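Local coordinates for uncharacterized protein (Desulfovibrio piger, PDB 4LG3) that is of unknown function but belongs to the DUF4875 family, a domain grouped with CamS-like proteins, at residues K140-D144 with G145-E149; G104-G107 with S108-W111; E175-P178 with Q179-R183. All blocks are in the same frame, centred on the assembly; numbering follows the deposited sequence.

Contact 1 (K140-D144 with G145-E149)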
loop_
_atom_site.group_PDB
_atom_site.type_symbol
_atom_site.label_atom_id
_atom_site.label_comp_id
_atom_site.label_asym_id
_atom_site.label_seq_id
_atom_site.Cartn_x
_atom_site.Cartn_y
_atom_site.Cartn_z
ATOM N N LYS A 140 13.581 -19.410 3.594
ATOM C CA LYS A 140 14.133 -20.750 3.346
ATOM C C LYS A 140 14.816 -20.829 1.968
ATOM O O LYS A 140 15.327 -21.883 1.599
ATOM C CB LYS A 140 13.018 -21.820 3.427
ATOM C CG LYS A 140 12.313 -21.924 4.781
ATOM C CD LYS A 140 10.896 -22.465 4.614
ATOM C CE LYS A 140 10.007 -22.170 5.796
ATOM N NZ LYS A 140 9.469 -20.792 5.750
ATOM N N PHE A 141 14.800 -19.735 1.201
ATOM C CA PHE A 141 15.350 -19.689 -0.151
ATOM C C PHE A 141 16.418 -18.585 -0.292
ATOM O O PHE A 141 16.604 -18.029 -1.386
ATOM C CB PHE A 141 14.203 -19.486 -1.176
ATOM C CG PHE A 141 13.278 -20.677 -1.263
ATOM C CD1 PHE A 141 12.213 -20.816 -0.382
ATOM C CD2 PHE A 141 13.509 -21.693 -2.186
ATOM C CE1 PHE A 141 11.389 -21.949 -0.425
ATOM C CE2 PHE A 141 12.674 -22.819 -2.239
ATOM C CZ PHE A 141 11.616 -22.936 -1.362
ATOM N N GLN A 142 17.145 -18.297 0.800
ATOM C CA GLN A 142 18.197 -17.282 0.772
ATOM C C GLN A 142 19.524 -17.898 0.347
ATOM O O GLN A 142 19.977 -18.861 0.966
ATOM C CB GLN A 142 18.331 -16.571 2.130
ATOM C CG GLN A 142 17.158 -15.653 2.471
ATOM C CD GLN A 142 16.892 -14.616 1.407
ATOM O OE1 GLN A 142 17.701 -13.713 1.150
ATOM N NE2 GLN A 142 15.763 -14.760 0.741
ATOM N N VAL A 143 20.115 -17.383 -0.743
ATOM C CA VAL A 143 21.396 -17.849 -1.273
ATOM C C VAL A 143 22.266 -16.618 -1.553
ATOM O O VAL A 143 21.945 -15.829 -2.454
ATOM C CB VAL A 143 21.273 -18.769 -2.530
ATOM C CG1 VAL A 143 22.645 -19.249 -2.996
ATOM C CG2 VAL A 143 20.349 -19.963 -2.285
ATOM N N ASP A 144 23.361 -16.463 -0.771
ATOM C CA ASP A 144 24.349 -15.378 -0.839
ATOM C C ASP A 144 23.696 -13.996 -0.718
ATOM O O ASP A 144 23.934 -13.122 -1.558
ATOM C CB ASP A 144 25.202 -15.470 -2.125
ATOM C CG ASP A 144 26.022 -16.741 -2.239
ATOM O OD1 ASP A 144 26.733 -17.078 -1.264
ATOM O OD2 ASP A 144 25.978 -17.383 -3.318
ATOM N N GLY A 145 22.874 -13.829 0.321
ATOM C CA GLY A 145 22.165 -12.584 0.618
ATOM C C GLY A 145 21.038 -12.203 -0.323
ATOM O O GLY A 145 20.552 -11.067 -0.282
ATOM N N SER A 146 20.614 -13.132 -1.190
ATOM C CA SER A 146 19.521 -12.860 -2.127
ATOM C C SER A 146 18.611 -14.076 -2.272
ATOM O O SER A 146 19.056 -15.216 -2.104
ATOM C CB SER A 146 20.051 -12.416 -3.485
ATOM O OG SER A 146 21.147 -13.227 -3.869
ATOM N N THR A 147 17.324 -13.824 -2.550
ATOM C CA THR A 147 16.326 -14.868 -2.732
ATOM C C THR A 147 16.606 -15.617 -4.032
ATOM O O THR A 147 16.791 -14.988 -5.080
ATOM C CB THR A 147 14.912 -14.254 -2.736
ATOM O OG1 THR A 147 14.668 -13.562 -1.509
ATOM C CG2 THR A 147 13.816 -15.282 -2.978
ATOM N N ASP A 148 16.623 -16.956 -3.962
ATOM C CA ASP A 148 16.737 -17.808 -5.139
ATOM C C ASP A 148 15.320 -17.838 -5.738
ATOM O O ASP A 148 14.491 -18.681 -5.356
ATOM C CB ASP A 148 17.285 -19.198 -4.749
ATOM C CG ASP A 148 17.433 -20.212 -5.868
ATOM O OD1 ASP A 148 16.972 -19.927 -7.007
ATOM O OD2 ASP A 148 17.984 -21.296 -5.605
ATOM N N GLU A 149 15.021 -16.840 -6.602
ATOM C CA GLU A 149 13.705 -16.640 -7.204
ATOM C C GLU A 149 13.211 -17.872 -7.963
ATOM O O GLU A 149 12.042 -18.237 -7.815
ATOM C CB GLU A 149 13.705 -15.417 -8.125
ATOM C CG GLU A 149 13.577 -14.110 -7.357
ATOM C CD GLU A 149 13.679 -12.880 -8.227
ATOM O OE1 GLU A 149 12.671 -12.524 -8.876
ATOM O OE2 GLU A 149 14.776 -12.282 -8.280
#
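Q142 and T147, the non-hydrogen-bonded antiparallel pair of a tight two-stranded hairpin, meet on one face of it, their side chains running across each other at a slant. The glutamine chain starts with CG anti to its own carbonyl carbon and then bends at chi2 (-55°), which folds the amide back over the neighbouring strand. NE2 there donates to T147 OG1 at 2.8 Å, with the hydroxyl oxygen almost in the plane of the amide. NE2 also bonds to the backbone O of R138, so two acceptors fix the amide's rotation; glutamine suits the place because its chain is long and flexible enough to serve both. V143 runs beside D148, V143 CG2 4.0 Å from D148 CB, while the carboxylate turns to R151 in a salt bridge. D148 N to F141 O, at 2.8 Å, joins the chain just beyond the short strands, and V143 N to S146 O, also 2.8 Å, is the bond at the turn. There S146 OG reaches back to V143 O at 3.1 Å, a short polar side chain that fastens the loop to its start. D144 and G145 both have positive phi, and at G145 glycine suits this shape. F141 packs on L152 and A155 of helix 149-160, and D148 is that helix's N-cap. Together these features mark a short beta hairpin reversing at D144 and G145, leading directly into a capped helix.

Contact 2 (G104-G107 with S108-W111)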
loop_
_atom_site.group_PDB
_atom_site.type_symbol
_atom_site.label_atom_id
_atom_site.label_comp_id
_atom_site.label_asym_id
_atom_site.label_seq_id
_atom_site.Cartn_x
_atom_site.Cartn_y
_atom_site.Cartn_z
ATOM N N GLY A 104 4.962 21.705 1.856
ATOM C CA GLY A 104 5.559 20.381 1.750
ATOM C C GLY A 104 6.027 19.720 3.030
ATOM O O GLY A 104 5.455 19.921 4.097
ATOM N N VAL A 105 7.090 18.924 2.917
ATOM C CA VAL A 105 7.702 18.236 4.047
ATOM C C VAL A 105 8.610 19.219 4.840
ATOM O O VAL A 105 8.527 19.267 6.074
ATOM C CB VAL A 105 8.477 16.980 3.573
ATOM C CG1 VAL A 105 9.303 16.381 4.701
ATOM C CG2 VAL A 105 7.527 15.931 3.001
ATOM N N SER A 106 9.444 20.006 4.135
ATOM C CA SER A 106 10.412 20.926 4.750
ATOM C C SER A 106 9.812 22.147 5.462
ATOM O O SER A 106 10.419 22.647 6.417
ATOM C CB SER A 106 11.390 21.438 3.704
ATOM O OG SER A 106 10.752 22.299 2.777
ATOM N N GLY A 107 8.689 22.659 4.959
ATOM C CA GLY A 107 8.101 23.879 5.495
ATOM C C GLY A 107 8.460 25.095 4.653
ATOM O O GLY A 107 7.997 26.212 4.923
ATOM N N SER A 108 9.303 24.883 3.624
ATOM C CA SER A 108 9.723 25.910 2.668
ATOM C C SER A 108 9.574 25.390 1.220
ATOM O O SER A 108 10.059 26.021 0.276
ATOM C CB SER A 108 11.147 26.395 2.941
ATOM O OG SER A 108 12.082 25.344 2.756
ATOM N N ASP A 109 8.856 24.261 1.046
ATOM C CA ASP A 109 8.513 23.752 -0.279
ATOM C C ASP A 109 7.276 24.543 -0.772
ATOM O O ASP A 109 6.790 25.453 -0.072
ATOM C CB ASP A 109 8.243 22.237 -0.259
ATOM C CG ASP A 109 9.445 21.325 -0.040
ATOM O OD1 ASP A 109 10.523 21.591 -0.644
ATOM O OD2 ASP A 109 9.283 20.287 0.658
ATOM N N ASP A 110 6.780 24.217 -1.976
ATOM C CA ASP A 110 5.611 24.913 -2.511
ATOM C C ASP A 110 4.651 23.895 -3.121
ATOM O O ASP A 110 4.413 23.887 -4.332
ATOM C CB ASP A 110 6.033 26.011 -3.519
ATOM C CG ASP A 110 4.877 26.824 -4.075
ATOM O OD1 ASP A 110 4.059 27.327 -3.267
ATOM O OD2 ASP A 110 4.765 26.922 -5.320
ATOM N N TRP A 111 4.131 23.003 -2.279
ATOM C CA TRP A 111 3.172 21.990 -2.711
ATOM C C TRP A 111 2.330 21.547 -1.557
ATOM O O TRP A 111 2.775 21.596 -0.410
ATOM C CB TRP A 111 3.838 20.778 -3.393
ATOM C CG TRP A 111 4.902 20.065 -2.611
ATOM C CD1 TRP A 111 6.251 20.157 -2.800
ATOM C CD2 TRP A 111 4.704 19.032 -1.627
ATOM N NE1 TRP A 111 6.911 19.279 -1.968
ATOM C CE2 TRP A 111 5.987 18.554 -1.258
ATOM C CE3 TRP A 111 3.569 18.440 -1.045
ATOM C CZ2 TRP A 111 6.165 17.543 -0.306
ATOM C CZ3 TRP A 111 3.742 17.456 -0.083
ATOM C CH2 TRP A 111 5.024 17.017 0.279
#
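W111 lays its indole over G104, and the side chain can be followed outward from the backbone. CB carries CG between the backbone N and the carbonyl carbon (chi1 55°), which swings the rings back across the loop. CD2 then lies 3.7 Å from G104 CA, and CE2 comes to 3.5 Å from the same atom. The six-membered ring is centred beneath this carbon: G104 CA stands 3.5 Å from its centroid, only 10° off the normal, a CH-pi contact that glycine, having no side chain, permits at this closeness. At the far end, CH2 touches V105 CG2 at 3.9 Å, the valine and tryptophan running alongside each other. The main chain of W111 takes part too, since G104 N donates to W111 O at 3.2 Å. This bond closes an eight-residue turn, 104-111, within the irregular loop between strands 92-98 and 113-118, antiparallel neighbours in the main sheet. R24 holds the same loop from outside by bonding to G104 O. Further round, S108 N donates to S106 OG at 3.1 Å, and D109 OD2 receives weak bonds from V105 N and S106 N; aspartate suits the place because one carboxylate oxygen can receive both N-H groups.

Contact 3 (E175-P178 with Q179-R183)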
loop_
_atom_site.group_PDB
_atom_site.type_symbol
_atom_site.label_atom_id
_atom_site.label_comp_id
_atom_site.label_asym_id
_atom_site.label_seq_id
_atom_site.Cartn_x
_atom_site.Cartn_y
_atom_site.Cartn_z
ATOM N N GLU A 175 1.911 3.505 -10.592
ATOM C CA GLU A 175 2.077 4.557 -11.596
ATOM C C GLU A 175 1.831 5.884 -10.923
ATOM O O GLU A 175 1.040 5.893 -9.975
ATOM C CB GLU A 175 1.039 4.426 -12.743
ATOM C CG GLU A 175 0.956 3.122 -13.498
ATOM C CD GLU A 175 -0.137 3.156 -14.548
ATOM O OE1 GLU A 175 -1.083 3.965 -14.397
ATOM O OE2 GLU A 175 -0.019 2.415 -15.551
ATOM N N PRO A 176 2.313 7.041 -11.447
ATOM C CA PRO A 176 1.869 8.319 -10.859
ATOM C C PRO A 176 0.360 8.502 -11.083
ATOM O O PRO A 176 -0.229 7.791 -11.897
ATOM C CB PRO A 176 2.691 9.375 -11.611
ATOM C CG PRO A 176 3.751 8.618 -12.345
ATOM C CD PRO A 176 3.219 7.259 -12.598
ATOM N N PHE A 177 -0.280 9.392 -10.338
ATOM C CA PHE A 177 -1.700 9.690 -10.563
ATOM C C PHE A 177 -1.826 11.209 -10.598
ATOM O O PHE A 177 -0.978 11.899 -10.003
ATOM C CB PHE A 177 -2.677 8.991 -9.599
ATOM C CG PHE A 177 -2.799 9.492 -8.178
ATOM C CD1 PHE A 177 -3.476 10.683 -7.896
ATOM C CD2 PHE A 177 -2.374 8.706 -7.113
ATOM C CE1 PHE A 177 -3.642 11.116 -6.586
ATOM C CE2 PHE A 177 -2.530 9.142 -5.796
ATOM C CZ PHE A 177 -3.171 10.345 -5.543
ATOM N N PRO A 178 -2.785 11.758 -11.378
ATOM C CA PRO A 178 -2.821 13.214 -11.557
ATOM C C PRO A 178 -3.173 14.003 -10.300
ATOM O O PRO A 178 -3.997 13.594 -9.483
ATOM C CB PRO A 178 -3.876 13.419 -12.649
ATOM C CG PRO A 178 -4.020 12.105 -13.301
ATOM C CD PRO A 178 -3.808 11.105 -12.210
ATOM N N GLN A 179 -2.518 15.160 -10.182
ATOM C CA GLN A 179 -2.657 16.156 -9.128
ATOM C C GLN A 179 -4.123 16.642 -9.006
ATOM O O GLN A 179 -4.567 16.913 -7.898
ATOM C CB GLN A 179 -1.710 17.328 -9.462
ATOM C CG GLN A 179 -1.653 18.445 -8.424
ATOM C CD GLN A 179 -0.708 18.169 -7.280
ATOM O OE1 GLN A 179 0.281 17.429 -7.398
ATOM N NE2 GLN A 179 -0.961 18.835 -6.161
ATOM N N GLU A 180 -4.858 16.736 -10.141
ATOM C CA GLU A 180 -6.253 17.197 -10.229
ATOM C C GLU A 180 -7.232 16.248 -9.492
ATOM O O GLU A 180 -8.319 16.680 -9.100
ATOM C CB GLU A 180 -6.699 17.435 -11.696
ATOM C CG GLU A 180 -6.212 16.412 -12.720
ATOM C CD GLU A 180 -4.956 16.747 -13.522
ATOM O OE1 GLU A 180 -3.884 16.989 -12.915
ATOM O OE2 GLU A 180 -5.033 16.702 -14.773
ATOM N N TRP A 181 -6.836 14.983 -9.271
ATOM C CA TRP A 181 -7.637 13.988 -8.539
ATOM C C TRP A 181 -7.773 14.319 -7.040
ATOM O O TRP A 181 -8.666 13.789 -6.384
ATOM C CB TRP A 181 -7.007 12.592 -8.678
ATOM C CG TRP A 181 -7.192 11.932 -10.008
ATOM C CD1 TRP A 181 -7.674 12.497 -11.160
ATOM C CD2 TRP A 181 -6.876 10.572 -10.327
ATOM N NE1 TRP A 181 -7.705 11.563 -12.169
ATOM C CE2 TRP A 181 -7.212 10.372 -11.687
ATOM C CE3 TRP A 181 -6.355 9.495 -9.591
ATOM C CZ2 TRP A 181 -7.036 9.141 -12.325
ATOM C CZ3 TRP A 181 -6.201 8.273 -10.217
ATOM C CH2 TRP A 181 -6.550 8.101 -11.565
ATOM N N THR A 182 -6.851 15.139 -6.502
ATOM C CA THR A 182 -6.779 15.563 -5.100
ATOM C C THR A 182 -7.643 16.803 -4.837
ATOM O O THR A 182 -7.780 17.210 -3.681
ATOM C CB THR A 182 -5.325 15.871 -4.697
ATOM O OG1 THR A 182 -4.913 17.086 -5.334
ATOM C CG2 THR A 182 -4.357 14.735 -5.019
ATOM N N ARG A 183 -8.156 17.449 -5.908
ATOM C CA ARG A 183 -8.980 18.656 -5.807
ATOM C C ARG A 183 -10.373 18.269 -5.309
ATOM O O ARG A 183 -11.025 17.415 -5.957
ATOM C CB ARG A 183 -9.047 19.414 -7.157
ATOM C CG ARG A 183 -7.679 19.851 -7.697
ATOM C CD ARG A 183 -7.763 20.894 -8.809
ATOM N NE ARG A 183 -8.175 20.335 -10.104
ATOM C CZ ARG A 183 -8.234 21.028 -11.240
ATOM N NH1 ARG A 183 -7.902 22.313 -11.262
ATOM N NH2 ARG A 183 -8.628 20.441 -12.363
ATOM O OXT ARG A 183 -10.758 18.738 -4.213
#
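A chi1 of 75° puts F177 CG between the backbone N and the carbonyl carbon, while W181 starts at chi1 -75°, with CG anti to its carbonyl carbon; the two side chains then come together across a short turn. Their ring planes differ by only 18°, yet the centroid of the F177 ring stands 5.6 Å from that of the W181 six-membered ring, so the overlap is slight; F177 CD1 is 3.5 Å from W181 CE3. P178 covers one face of the indole. Its CD sits over the six-membered ring, 3.6 Å from the centroid, a CH-pi contact suited to the rigid proline ring, whose CD carries C-H bonds next to the ring N. T182 CG2 approaches the F177 ring at its edge, 4.0 Å from CE1. The backbone turn is held by W181 N, which donates to P178 O at 3.2 Å, and by Q179 O, which accepts from both T182 N and T182 OG1, the hydroxyl at 2.6 Å. F177 also packs on A57 and I61 of helix 53-71, and R54 of the same helix makes a cation-pi contact with W181. Q179 and E180 are exposed polar residues, Q179 lying against W113 and L116 and E180 against P178. What results is a C-terminal 3-10 turn, entered through proline and anchored by aromatic side chains as the chain leaves strand 175-176.

Along the chain the three contacts come in series, and none encloses or crosses another. Contact 2 comes first, closing a turn within the loop that carries the chain from strand 92-98 to strand 113-118 of the main sheet. The chain then passes through helix 125-137 to contact 1, a small hairpin that turns it into helix 149-160. Contact 3 ends the chain: strand 175-176 returns to pair antiparallel with strand 113-118, and the terminal turn packs against that strand and helix 53-71. Contact 2 leads into strand 113-118 and contact 3 follows the strand paired with it, their nearest atoms about 6 Å apart, whereas contact 1 lies across the chain's centre from contact 3, about 38 Å away between centres.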